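Local coordinates for protein lactate racemase (Thermoanaerobacterium thermosaccharolyticum, PDB 2YJG) that interconverts the D- and L-isomers of lactate, using a nickel-pincer nucleotide as its cofactor, at residues Lys54-Leu59 / Leu233-Asn238; Asn65-Thr70 / Asp163-Glu168; Lys100-Thr105 / Asn156-Glu161. All blocks are in the same frame, centred on the assembly; numbering follows the deposited sequence.

Contact 1 of 3, residues Lys54-Leu59 / Leu233-Asn238; sequences KRLQDL and LAFILN
L56 lays its CB over one face of the F235 ring, 3.8 Å from the ring centroid and only 11° off the ring normal, a CH-pi contact close to the ring centre. The phenylalanine reaches it because its CG stands anti to the backbone N (chi1 -169°), which carries the ring off the strand and up against the short helix 56-59. L56 CD2 stands above the same side of the ring near its CD1-CE1 edge, 4.0 Å from F235 CE1. L59, three residues on, comes in obliquely: its CD1 lies 3.8 Å from F235 CD2 and also meets the carbonyl oxygen of A234. At the ring edge, near its plane, K54 O approaches F235 CE2 at 3.8 Å, where the slightly positive C-H rim suits a carbonyl oxygen. The flat ring thus meets L56 over a face and L59 at a slant, a good use of an aromatic residue between strand and helix. R55, the N-cap residue, turns away to a salt bridge with E89 of helix 79-91. Beyond the two segments, L47 of helix 39-48 also packs on F235, while L56 touches L86 and I90 of helix 79-91 and L164 and V166 of strand 164-170.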
loop_
_atom_site.group_PDB
_atom_site.type_symbol
_atom_site.label_atom_id
_atom_site.label_comp_id
_atom_site.label_asym_id
_atom_site.label_seq_id
_atom_site.Cartn_x
_atom_site.Cartn_y
_atom_site.Cartn_z
ATOM N N LYS A 54 -22.990 24.397 1.955
ATOM C CA LYS A 54 -21.776 25.136 1.761
ATOM C C LYS A 54 -20.760 24.242 1.041
ATOM O O LYS A 54 -20.899 22.993 1.018
ATOM C CB LYS A 54 -21.190 25.559 3.128
ATOM C CG LYS A 54 -22.113 26.464 3.986
ATOM C CD LYS A 54 -21.438 26.897 5.333
ATOM C CE LYS A 54 -20.946 25.698 6.166
ATOM N NZ LYS A 54 -20.374 26.033 7.510
ATOM N N ARG A 55 -19.744 24.876 0.467
ATOM C CA ARG A 55 -18.593 24.127 -0.028
ATOM C C ARG A 55 -17.936 23.310 1.054
ATOM O O ARG A 55 -17.936 23.670 2.229
ATOM C CB ARG A 55 -17.570 25.066 -0.658
ATOM C CG ARG A 55 -17.857 25.334 -2.091
ATOM C CD ARG A 55 -16.893 26.230 -2.658
ATOM N NE ARG A 55 -15.592 25.633 -2.892
ATOM C CZ ARG A 55 -14.580 26.258 -3.471
ATOM N NH1 ARG A 55 -14.722 27.521 -3.886
ATOM N NH2 ARG A 55 -13.419 25.639 -3.641
ATOM N N LEU A 56 -17.355 22.196 0.630
ATOM C CA LEU A 56 -16.648 21.311 1.532
ATOM C C LEU A 56 -15.513 22.065 2.228
ATOM O O LEU A 56 -15.312 21.867 3.395
ATOM C CB LEU A 56 -16.161 20.052 0.788
ATOM C CG LEU A 56 -15.356 19.019 1.608
ATOM C CD1 LEU A 56 -16.051 18.583 2.875
ATOM C CD2 LEU A 56 -15.001 17.872 0.689
ATOM N N GLN A 57 -14.802 22.954 1.540
ATOM C CA GLN A 57 -13.749 23.751 2.215
ATOM C C GLN A 57 -14.264 24.474 3.458
ATOM O O GLN A 57 -13.569 24.576 4.455
ATOM C CB GLN A 57 -13.098 24.740 1.257
ATOM C CG GLN A 57 -13.985 25.860 0.734
ATOM C CD GLN A 57 -13.172 26.926 -0.007
ATOM O OE1 GLN A 57 -11.944 26.857 -0.041
ATOM N NE2 GLN A 57 -13.856 27.938 -0.573
ATOM N N ASP A 58 -15.466 25.022 3.371
ATOM C CA ASP A 58 -16.097 25.743 4.481
ATOM C C ASP A 58 -16.604 24.825 5.550
ATOM O O ASP A 58 -16.430 25.086 6.743
ATOM C CB ASP A 58 -17.209 26.643 3.952
ATOM C CG ASP A 58 -16.665 27.770 3.116
ATOM O OD1 ASP A 58 -15.546 28.222 3.404
ATOM O OD2 ASP A 58 -17.357 28.205 2.157
ATOM N N LEU A 59 -17.193 23.704 5.148
ATOM C CA LEU A 59 -17.599 22.719 6.125
ATOM C C LEU A 59 -16.459 22.108 6.944
ATOM O O LEU A 59 -16.656 21.725 8.118
ATOM C CB LEU A 59 -18.317 21.562 5.410
ATOM C CG LEU A 59 -19.684 21.842 4.817
ATOM C CD1 LEU A 59 -20.216 20.553 4.107
ATOM C CD2 LEU A 59 -20.718 22.325 5.860
ATOM N N LEU A 233 -24.024 12.250 7.684
ATOM C CA LEU A 233 -23.397 12.447 6.382
ATOM C C LEU A 233 -23.679 13.852 5.870
ATOM O O LEU A 233 -24.797 14.209 5.463
ATOM C CB LEU A 233 -23.866 11.342 5.374
ATOM C CG LEU A 233 -23.257 11.342 3.973
ATOM C CD1 LEU A 233 -21.709 11.173 4.031
ATOM C CD2 LEU A 233 -23.887 10.226 3.078
ATOM N N ALA A 234 -22.632 14.664 5.862
ATOM C CA ALA A 234 -22.742 16.109 5.679
ATOM C C ALA A 234 -22.463 16.602 4.260
ATOM O O ALA A 234 -22.887 17.684 3.842
ATOM C CB ALA A 234 -21.778 16.787 6.666
ATOM N N PHE A 235 -21.750 15.805 3.489
ATOM C CA PHE A 235 -21.358 16.178 2.129
ATOM C C PHE A 235 -21.026 14.892 1.351
ATOM O O PHE A 235 -20.376 13.976 1.906
ATOM C CB PHE A 235 -20.122 17.088 2.186
ATOM C CG PHE A 235 -19.766 17.746 0.900
ATOM C CD1 PHE A 235 -18.925 17.128 -0.017
ATOM C CD2 PHE A 235 -20.208 19.028 0.623
ATOM C CE1 PHE A 235 -18.590 17.772 -1.184
ATOM C CE2 PHE A 235 -19.872 19.644 -0.508
ATOM C CZ PHE A 235 -19.033 19.038 -1.397
ATOM N N ILE A 236 -21.465 14.868 0.083
ATOM C CA ILE A 236 -21.073 13.829 -0.872
ATOM C C ILE A 236 -20.482 14.406 -2.182
ATOM O O ILE A 236 -20.719 15.602 -2.537
ATOM C CB ILE A 236 -22.241 12.876 -1.172
ATOM C CG1 ILE A 236 -23.272 13.541 -2.097
ATOM C CG2 ILE A 236 -22.858 12.310 0.167
ATOM C CD1 ILE A 236 -24.344 12.520 -2.657
ATOM N N LEU A 237 -19.671 13.595 -2.867
ATOM C CA LEU A 237 -19.252 13.870 -4.256
ATOM C C LEU A 237 -19.617 12.570 -4.917
ATOM O O LEU A 237 -19.100 11.515 -4.533
ATOM C CB LEU A 237 -17.758 14.157 -4.380
ATOM C CG LEU A 237 -17.209 14.039 -5.805
ATOM C CD1 LEU A 237 -17.814 15.143 -6.677
ATOM C CD2 LEU A 237 -15.703 13.994 -5.923
ATOM N N ASN A 238 -20.561 12.608 -5.836
ATOM C CA ASN A 238 -20.890 11.391 -6.624
ATOM C C ASN A 238 -20.684 11.659 -8.119
ATOM O O ASN A 238 -21.148 12.672 -8.616
ATOM C CB ASN A 238 -22.343 10.970 -6.412
ATOM C CG ASN A 238 -22.584 10.195 -5.144
ATOM O OD1 ASN A 238 -21.721 10.029 -4.264
ATOM N ND2 ASN A 238 -23.792 9.727 -5.033
#

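Contact 2 of 3, residues Asn65-Thr70 / Asp163-Glu168; sequences NIVIIT and DLLVAE
E168 OE2 is gripped by two hydroxyls: T70 OG1 donates to it over 2.5 Å, on the anti lone pair, and S79 OG bonds to it as well. With OE1 held by T82 OG1, the buried carboxylate is fixed at both oxygens, and these contacts would probably favour its charged form. The two side chains run side by side, pointing the same way. T70 has its hydroxyl anti to the backbone N (chi1 -164°), whereas the CG of E168 takes the crowded position between N and carbonyl carbon (chi1 66°), and the extended chain beyond brings the carboxylate to the threonine. Next to this pair the backbones form a parallel ladder: V67 N to L164 O, V166 N to V67 O, I69 N to V166 O at 2.7 Å, and E168 N to I69 O. The ladder lies in the middle of a sheet whose five parallel strands have a Rossmann-like order, with 247-253 added antiparallel at the edge. Between strands 66-71 and 164-170 the chain order of the strands switches direction; D72, probably a cofactor-binding residue, follows just past the C-terminal end of the first. On one face V67 and L165 stand alongside each other, V67 CG1 3.6 Å from L165 CD1, and I69 crosses L165 obliquely. The small A167 meets I69 CB to CB at 4.0 Å, on the face where loop residues S185 and I186 pack. On the other, I66 and I68 turn their branched side chains, well suited to strands, to I90 of helix 79-91.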
loop_
_atom_site.group_PDB
_atom_site.type_symbol
_atom_site.label_atom_id
_atom_site.label_comp_id
_atom_site.label_asym_id
_atom_site.label_seq_id
_atom_site.Cartn_x
_atom_site.Cartn_y
_atom_site.Cartn_z
ATOM N N ASN A 65 -11.210 15.973 12.864
ATOM C CA ASN A 65 -11.279 14.538 12.664
ATOM C C ASN A 65 -12.283 14.374 11.565
ATOM O O ASN A 65 -13.468 14.234 11.834
ATOM C CB ASN A 65 -11.709 13.827 13.976
ATOM C CG ASN A 65 -11.824 12.280 13.856
ATOM O OD1 ASN A 65 -11.200 11.608 13.009
ATOM N ND2 ASN A 65 -12.616 11.707 14.767
ATOM N N ILE A 66 -11.801 14.418 10.340
ATOM C CA ILE A 66 -12.618 14.212 9.137
ATOM C C ILE A 66 -12.512 12.791 8.592
ATOM O O ILE A 66 -11.449 12.190 8.610
ATOM C CB ILE A 66 -12.220 15.217 8.063
ATOM C CG1 ILE A 66 -12.285 16.622 8.666
ATOM C CG2 ILE A 66 -13.118 15.111 6.831
ATOM C CD1 ILE A 66 -11.822 17.707 7.764
ATOM N N VAL A 67 -13.650 12.238 8.164
ATOM C CA VAL A 67 -13.676 10.899 7.587
ATOM C C VAL A 67 -14.310 11.064 6.197
ATOM O O VAL A 67 -15.350 11.703 6.072
ATOM C CB VAL A 67 -14.460 9.867 8.456
ATOM C CG1 VAL A 67 -14.672 8.519 7.689
ATOM C CG2 VAL A 67 -13.742 9.672 9.874
ATOM N N ILE A 68 -13.629 10.565 5.173
ATOM C CA ILE A 68 -14.232 10.417 3.845
ATOM C C ILE A 68 -14.508 8.936 3.599
ATOM O O ILE A 68 -13.552 8.127 3.618
ATOM C CB ILE A 68 -13.299 10.793 2.746
ATOM C CG1 ILE A 68 -12.765 12.232 2.921
ATOM C CG2 ILE A 68 -13.973 10.661 1.352
ATOM C CD1 ILE A 68 -11.605 12.574 1.954
ATOM N N ILE A 69 -15.762 8.607 3.287
ATOM C CA ILE A 69 -16.115 7.230 2.960
ATOM C C ILE A 69 -15.917 7.081 1.460
ATOM O O ILE A 69 -16.350 7.956 0.676
ATOM C CB ILE A 69 -17.547 6.856 3.309
ATOM C CG1 ILE A 69 -17.814 7.011 4.825
ATOM C CG2 ILE A 69 -17.776 5.388 2.931
ATOM C CD1 ILE A 69 -19.303 6.853 5.253
ATOM N N THR A 70 -15.211 6.016 1.061
ATOM C CA THR A 70 -15.003 5.704 -0.326
ATOM C C THR A 70 -15.453 4.285 -0.595
ATOM O O THR A 70 -15.588 3.467 0.337
ATOM C CB THR A 70 -13.526 5.882 -0.719
ATOM O OG1 THR A 70 -13.392 5.938 -2.159
ATOM C CG2 THR A 70 -12.683 4.745 -0.205
ATOM N N ASP A 163 -15.789 14.450 13.309
ATOM C CA ASP A 163 -16.241 15.860 13.299
ATOM C C ASP A 163 -16.995 16.227 12.063
ATOM O O ASP A 163 -17.933 17.048 12.075
ATOM C CB ASP A 163 -15.004 16.764 13.237
ATOM C CG ASP A 163 -14.610 17.244 14.532
ATOM O OD1 ASP A 163 -15.252 16.813 15.537
ATOM O OD2 ASP A 163 -13.661 18.054 14.568
ATOM N N LEU A 164 -16.546 15.667 10.948
ATOM C CA LEU A 164 -17.253 15.835 9.700
ATOM C C LEU A 164 -17.174 14.514 8.987
ATOM O O LEU A 164 -16.084 13.894 8.891
ATOM C CB LEU A 164 -16.627 16.946 8.886
ATOM C CG LEU A 164 -17.219 17.289 7.536
ATOM C CD1 LEU A 164 -18.555 17.954 7.735
ATOM C CD2 LEU A 164 -16.231 18.128 6.659
ATOM N N LEU A 165 -18.320 14.038 8.524
ATOM C CA LEU A 165 -18.389 12.850 7.722
ATOM C C LEU A 165 -18.799 13.177 6.300
ATOM O O LEU A 165 -19.838 13.817 6.067
ATOM C CB LEU A 165 -19.377 11.872 8.335
ATOM C CG LEU A 165 -19.484 10.481 7.672
ATOM C CD1 LEU A 165 -18.087 9.695 7.675
ATOM C CD2 LEU A 165 -20.576 9.651 8.298
ATOM N N VAL A 166 -17.981 12.695 5.361
ATOM C CA VAL A 166 -18.127 12.928 3.943
ATOM C C VAL A 166 -18.174 11.561 3.224
ATOM O O VAL A 166 -17.603 10.582 3.715
ATOM C CB VAL A 166 -16.904 13.767 3.432
ATOM C CG1 VAL A 166 -16.873 13.863 1.965
ATOM C CG2 VAL A 166 -16.973 15.144 3.992
ATOM N N ALA A 167 -18.730 11.522 2.024
ATOM C CA ALA A 167 -18.622 10.288 1.187
ATOM C C ALA A 167 -18.477 10.615 -0.274
ATOM O O ALA A 167 -19.007 11.643 -0.749
ATOM C CB ALA A 167 -19.852 9.433 1.345
ATOM N N GLU A 168 -17.799 9.716 -0.988
ATOM C CA GLU A 168 -17.781 9.760 -2.404
ATOM C C GLU A 168 -18.392 8.480 -2.947
ATOM O O GLU A 168 -18.583 7.484 -2.234
ATOM C CB GLU A 168 -16.399 9.989 -2.964
ATOM C CG GLU A 168 -15.390 8.878 -2.729
ATOM C CD GLU A 168 -14.242 8.880 -3.745
ATOM O OE1 GLU A 168 -14.159 9.834 -4.555
ATOM O OE2 GLU A 168 -13.427 7.916 -3.740
#

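Contact 3 of 3, residues Lys100-Thr105 / Asn156-Glu161; sequences KILIAT and NKLAVE
L102 and N156 approach from opposite directions, the leucine rising from its strand with CG anti to the backbone N (chi1 180°) and ending with CD1 3.9 Å from N156 ND2. The other methyl, CD2, meets the CB and CG of N156 and lies 4.3 Å from A159 CB, where a small alanine allows the helix to settle over the leucine. The amide plane of N156, set by chi2 at -67°, divides the work: OD1 turns back to accept L158 N at 3.1 Å, in the carbonyl plane on a lone pair, while ND2 donates to H133 ND1. With an alanine here, L158 N would probably lose its capping acceptor and H133 ND1 its donor, and the flank of L102 would be less covered. L158 likewise holds CG anti to N (chi1 -164°), which sets its CD2 4.4 Å from L102 CD1. K100, extended beyond CG, crosses L158 at about a right angle, so its aliphatic CD packs 3.7 Å from L158 CD1 while the amine carries on past it. That suits a residue at the partly exposed margin. The result is a short N-capped helix lying on a sheet face, with mainly apolar side chains and the aliphatic part of K100 between the two, as is usual in layered alpha/beta domains.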
loop_
_atom_site.group_PDB
_atom_site.type_symbol
_atom_site.label_atom_id
_atom_site.label_comp_id
_atom_site.label_asym_id
_atom_site.label_seq_id
_atom_site.Cartn_x
_atom_site.Cartn_y
_atom_site.Cartn_z
ATOM N N LYS A 100 -9.286 10.746 7.534
ATOM C CA LYS A 100 -9.282 9.306 7.404
ATOM C C LYS A 100 -10.157 8.873 6.238
ATOM O O LYS A 100 -11.247 9.384 6.068
ATOM C CB LYS A 100 -9.758 8.631 8.692
ATOM C CG LYS A 100 -8.613 8.481 9.669
ATOM C CD LYS A 100 -8.924 7.730 10.877
ATOM C CE LYS A 100 -7.920 8.142 11.971
ATOM N NZ LYS A 100 -7.963 7.127 13.007
ATOM N N ILE A 101 -9.686 7.934 5.440
ATOM C CA ILE A 101 -10.448 7.477 4.302
ATOM C C ILE A 101 -10.906 6.089 4.680
ATOM O O ILE A 101 -10.100 5.193 4.807
ATOM C CB ILE A 101 -9.596 7.546 3.011
ATOM C CG1 ILE A 101 -9.165 9.001 2.759
ATOM C CG2 ILE A 101 -10.367 7.105 1.814
ATOM C CD1 ILE A 101 -8.038 9.157 1.757
ATOM N N LEU A 102 -12.201 5.929 4.819
ATOM C CA LEU A 102 -12.821 4.687 5.287
ATOM C C LEU A 102 -13.413 3.996 4.081
ATOM O O LEU A 102 -14.295 4.560 3.440
ATOM C CB LEU A 102 -13.958 5.038 6.250
ATOM C CG LEU A 102 -14.772 3.884 6.874
ATOM C CD1 LEU A 102 -13.882 2.725 7.480
ATOM C CD2 LEU A 102 -15.751 4.444 7.839
ATOM N N ILE A 103 -12.957 2.773 3.794
ATOM C CA ILE A 103 -13.401 2.008 2.610
ATOM C C ILE A 103 -14.696 1.264 2.971
ATOM O O ILE A 103 -14.706 0.461 3.910
ATOM C CB ILE A 103 -12.342 0.992 2.168
ATOM C CG1 ILE A 103 -11.008 1.663 1.885
ATOM C CG2 ILE A 103 -12.800 0.176 0.939
ATOM C CD1 ILE A 103 -11.057 2.616 0.765
ATOM N N ALA A 104 -15.768 1.540 2.233
ATOM C CA ALA A 104 -17.110 0.989 2.494
ATOM C C ALA A 104 -17.205 -0.347 1.815
ATOM O O ALA A 104 -17.605 -0.431 0.662
ATOM C CB ALA A 104 -18.198 1.942 1.892
ATOM N N THR A 105 -16.887 -1.404 2.538
ATOM C CA THR A 105 -16.865 -2.760 1.990
ATOM C C THR A 105 -18.199 -3.436 2.047
ATOM O O THR A 105 -18.373 -4.484 1.426
ATOM C CB THR A 105 -15.900 -3.606 2.841
ATOM O OG1 THR A 105 -16.302 -3.432 4.208
ATOM C CG2 THR A 105 -14.458 -3.084 2.704
ATOM N N ASN A 156 -19.981 1.768 11.456
ATOM C CA ASN A 156 -18.572 1.922 11.869
ATOM C C ASN A 156 -18.360 3.135 12.801
ATOM O O ASN A 156 -18.749 4.296 12.480
ATOM C CB ASN A 156 -17.703 2.073 10.627
ATOM C CG ASN A 156 -16.246 1.753 10.857
ATOM O OD1 ASN A 156 -15.535 2.466 11.587
ATOM N ND2 ASN A 156 -15.771 0.715 10.189
ATOM N N LYS A 157 -17.730 2.845 13.944
ATOM C CA LYS A 157 -17.448 3.855 14.982
ATOM C C LYS A 157 -16.653 5.073 14.513
ATOM O O LYS A 157 -16.859 6.174 14.971
ATOM C CB LYS A 157 -16.658 3.203 16.145
ATOM C CG LYS A 157 -17.222 3.614 17.522
ATOM C CD LYS A 157 -16.755 2.697 18.700
ATOM C CE LYS A 157 -15.242 2.425 18.689
ATOM N NZ LYS A 157 -14.768 1.573 19.875
ATOM N N LEU A 158 -15.698 4.837 13.647
ATOM C CA LEU A 158 -14.903 5.921 13.079
ATOM C C LEU A 158 -15.775 6.967 12.448
ATOM O O LEU A 158 -15.550 8.153 12.601
ATOM C CB LEU A 158 -13.981 5.327 12.028
ATOM C CG LEU A 158 -12.832 6.231 11.609
ATOM C CD1 LEU A 158 -11.801 6.345 12.768
ATOM C CD2 LEU A 158 -12.206 5.610 10.375
ATOM N N ALA A 159 -16.785 6.513 11.701
ATOM C CA ALA A 159 -17.747 7.419 11.078
ATOM C C ALA A 159 -18.542 8.253 12.094
ATOM O O ALA A 159 -18.775 9.448 11.891
ATOM C CB ALA A 159 -18.685 6.609 10.193
ATOM N N VAL A 160 -18.957 7.586 13.159
ATOM C CA VAL A 160 -19.744 8.181 14.236
ATOM C C VAL A 160 -18.903 9.254 14.949
ATOM O O VAL A 160 -19.338 10.386 15.117
ATOM C CB VAL A 160 -20.164 7.118 15.282
ATOM C CG1 VAL A 160 -21.029 7.798 16.350
ATOM C CG2 VAL A 160 -20.909 5.889 14.614
ATOM N N GLU A 161 -17.663 8.906 15.275
ATOM C CA GLU A 161 -16.718 9.816 15.992
ATOM C C GLU A 161 -16.237 11.049 15.210
ATOM O O GLU A 161 -15.815 12.029 15.811
ATOM C CB GLU A 161 -15.457 9.033 16.373
ATOM C CG GLU A 161 -15.666 7.939 17.348
ATOM C CD GLU A 161 -14.430 7.005 17.422
ATOM O OE1 GLU A 161 -13.432 7.236 16.652
ATOM O OE2 GLU A 161 -14.473 6.061 18.259
#

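In the fold
The three contacts gather on one mixed sheet, whose order across is 129-132, 99-104, 66-71, 164-170, 233-241, 247-253. Contact 2, in the middle, pairs two of its strands; contact 3 adds the neighbouring strand 99-104 and helix 157-161, and contact 1 the strand 233-241 with helix 56-59. The centres of contact 1 and contact 2 lie about 9 Å apart. Those of contact 2 and contact 3 are about 7 Å apart, and those of contact 1 and contact 3 about 16 Å. Along the chain they are concentric: 54-59, 65-70 and 100-105 are answered in reverse order by 156-161, 163-168 and 233-238. Distant sequence is thereby drawn into one alpha/beta core, near which lie the probable cofactor-binding residues D72 and K184.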